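Local coordinates for protein inorganic pyrophosphatase (Coxiella burnetii, PDB 3TR4) that probably hydrolyses inorganic pyrophosphate to two phosphate ions in a magnesium-dependent reaction, working as a homohexamer, at residues Met87-Leu92 and Val107-Val112. Residues are numbered along the deposited sequence; the frame is centred on the assembly and turned at random.
Sequences MRVRAL and VLAVPV
Arg90 and Val110, a hydrogen-bonded antiparallel pair, illustrate how a buried arginine is packed and satisfied. Methyl CG2 of Val110 sits over the centre of the guanidinium, 3.4 Å from Arg90 CZ. The Arg90 side chain, extended from CG to NE, starts with CG between N and carbonyl carbon (chi1 52°), which carries it across the neighbouring strand. There NE makes a weak, bent hydrogen bond to Pro111 O (3.3 Å, 126° at the hydrogen), and a water in the guanidinium plane joins NH2 to the same carbonyl. In the backbone, Arg90 N donates to Val110 O (2.8 Å) and Val110 N to Arg90 O. Leu92 N to Leu108 O continues this beta hairpin, part of the closed, OB-like beta barrel of family I pyrophosphatases. Just past its strand, Val112 N donates to Arg88 O, and Val112 CG2 lies over one face of the Arg88 guanidinium, 4.0 Å from NH1. Across the other sheet face Val89 CG2 meets Ala109 CB, while Ala91 CB rests on Val107 CG1. Selenomethionine Met87 lays CE against Pro111 CG (3.9 Å); Val43 and Phe46 of a neighbouring subunit pack on Met87 and Pro111 respectively. Further out, Ile122 O accepts from Arg90 NH1, and Asp16 salt-bridges Arg88.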
# COMPACT_ATOMS: atom_id res chain seq x y z
N MSE B 87 1.83 13.91 -18.74
CA MSE B 87 0.65 13.37 -19.40
C MSE B 87 -0.07 14.43 -20.22
O MSE B 87 0.04 15.63 -19.96
CB MSE B 87 -0.30 12.73 -18.38
CG MSE B 87 -0.83 13.68 -17.33
SE MSE B 87 -1.87 12.73 -15.97
CE MSE B 87 -3.22 11.92 -17.13
N ARG B 88 -0.80 13.98 -21.24
CA ARG B 88 -1.55 14.88 -22.10
C ARG B 88 -3.00 14.92 -21.66
O ARG B 88 -3.66 13.89 -21.54
CB ARG B 88 -1.44 14.41 -23.56
CG ARG B 88 -0.02 14.48 -24.11
CD ARG B 88 0.10 13.87 -25.49
NE ARG B 88 -0.87 14.44 -26.42
CZ ARG B 88 -1.73 13.72 -27.14
NH1 ARG B 88 -1.73 12.40 -27.04
NH2 ARG B 88 -2.58 14.32 -27.96
N VAL B 89 -3.50 16.13 -21.40
CA VAL B 89 -4.83 16.30 -20.84
C VAL B 89 -5.67 17.32 -21.62
O VAL B 89 -5.16 18.02 -22.49
CB VAL B 89 -4.76 16.75 -19.35
CG1 VAL B 89 -3.95 15.75 -18.54
CG2 VAL B 89 -4.14 18.13 -19.24
N ARG B 90 -6.95 17.36 -21.30
CA ARG B 90 -7.87 18.33 -21.90
C ARG B 90 -8.68 18.97 -20.78
O ARG B 90 -9.10 18.28 -19.85
CB ARG B 90 -8.78 17.64 -22.92
CG ARG B 90 -9.49 16.41 -22.38
CD ARG B 90 -10.27 15.68 -23.47
NE ARG B 90 -10.97 14.51 -22.94
CZ ARG B 90 -12.19 14.55 -22.41
NH1 ARG B 90 -12.85 15.69 -22.34
NH2 ARG B 90 -12.74 13.43 -21.94
N ALA B 91 -8.90 20.27 -20.87
CA ALA B 91 -9.58 21.00 -19.79
C ALA B 91 -11.10 20.86 -19.81
O ALA B 91 -11.72 20.73 -20.86
CB ALA B 91 -9.19 22.48 -19.82
N LEU B 92 -11.69 20.88 -18.61
CA LEU B 92 -13.14 20.87 -18.46
C LEU B 92 -13.60 22.21 -17.92
O LEU B 92 -14.72 22.66 -18.19
CB LEU B 92 -13.56 19.78 -17.48
CG LEU B 92 -13.28 18.33 -17.86
CD1 LEU B 92 -13.72 17.41 -16.74
CD2 LEU B 92 -13.98 17.98 -19.17
N VAL B 107 -6.74 24.91 -13.23
CA VAL B 107 -7.49 24.28 -14.30
C VAL B 107 -7.85 22.85 -13.91
O VAL B 107 -7.04 22.13 -13.34
CB VAL B 107 -6.69 24.27 -15.62
CG1 VAL B 107 -7.35 23.36 -16.64
CG2 VAL B 107 -6.56 25.69 -16.16
N LEU B 108 -9.09 22.45 -14.19
CA LEU B 108 -9.51 21.07 -14.00
C LEU B 108 -9.47 20.35 -15.34
O LEU B 108 -10.02 20.84 -16.33
CB LEU B 108 -10.92 21.00 -13.40
CG LEU B 108 -11.42 19.60 -13.06
CD1 LEU B 108 -10.58 18.99 -11.94
CD2 LEU B 108 -12.89 19.62 -12.67
N ALA B 109 -8.83 19.19 -15.38
CA ALA B 109 -8.65 18.46 -16.64
C ALA B 109 -8.85 16.96 -16.49
O ALA B 109 -8.90 16.42 -15.38
CB ALA B 109 -7.28 18.76 -17.23
N VAL B 110 -8.96 16.29 -17.64
CA VAL B 110 -9.01 14.83 -17.72
C VAL B 110 -8.04 14.40 -18.82
O VAL B 110 -7.64 15.22 -19.65
CB VAL B 110 -10.42 14.32 -18.06
CG1 VAL B 110 -11.34 14.45 -16.85
CG2 VAL B 110 -10.98 15.07 -19.25
N PRO B 111 -7.64 13.11 -18.85
CA PRO B 111 -6.71 12.70 -19.90
C PRO B 111 -7.36 12.86 -21.28
O PRO B 111 -8.59 12.82 -21.37
CB PRO B 111 -6.47 11.22 -19.60
CG PRO B 111 -6.85 11.05 -18.16
CD PRO B 111 -7.99 12.00 -17.95
N VAL B 112 -6.55 13.03 -22.32
CA VAL B 112 -7.09 13.04 -23.68
C VAL B 112 -7.79 11.71 -23.93
O VAL B 112 -7.48 10.71 -23.28
CB VAL B 112 -6.00 13.28 -24.75
CG1 VAL B 112 -5.42 14.69 -24.61
CG2 VAL B 112 -4.91 12.23 -24.65
O HOH W 1 -10.87 11.15 -21.85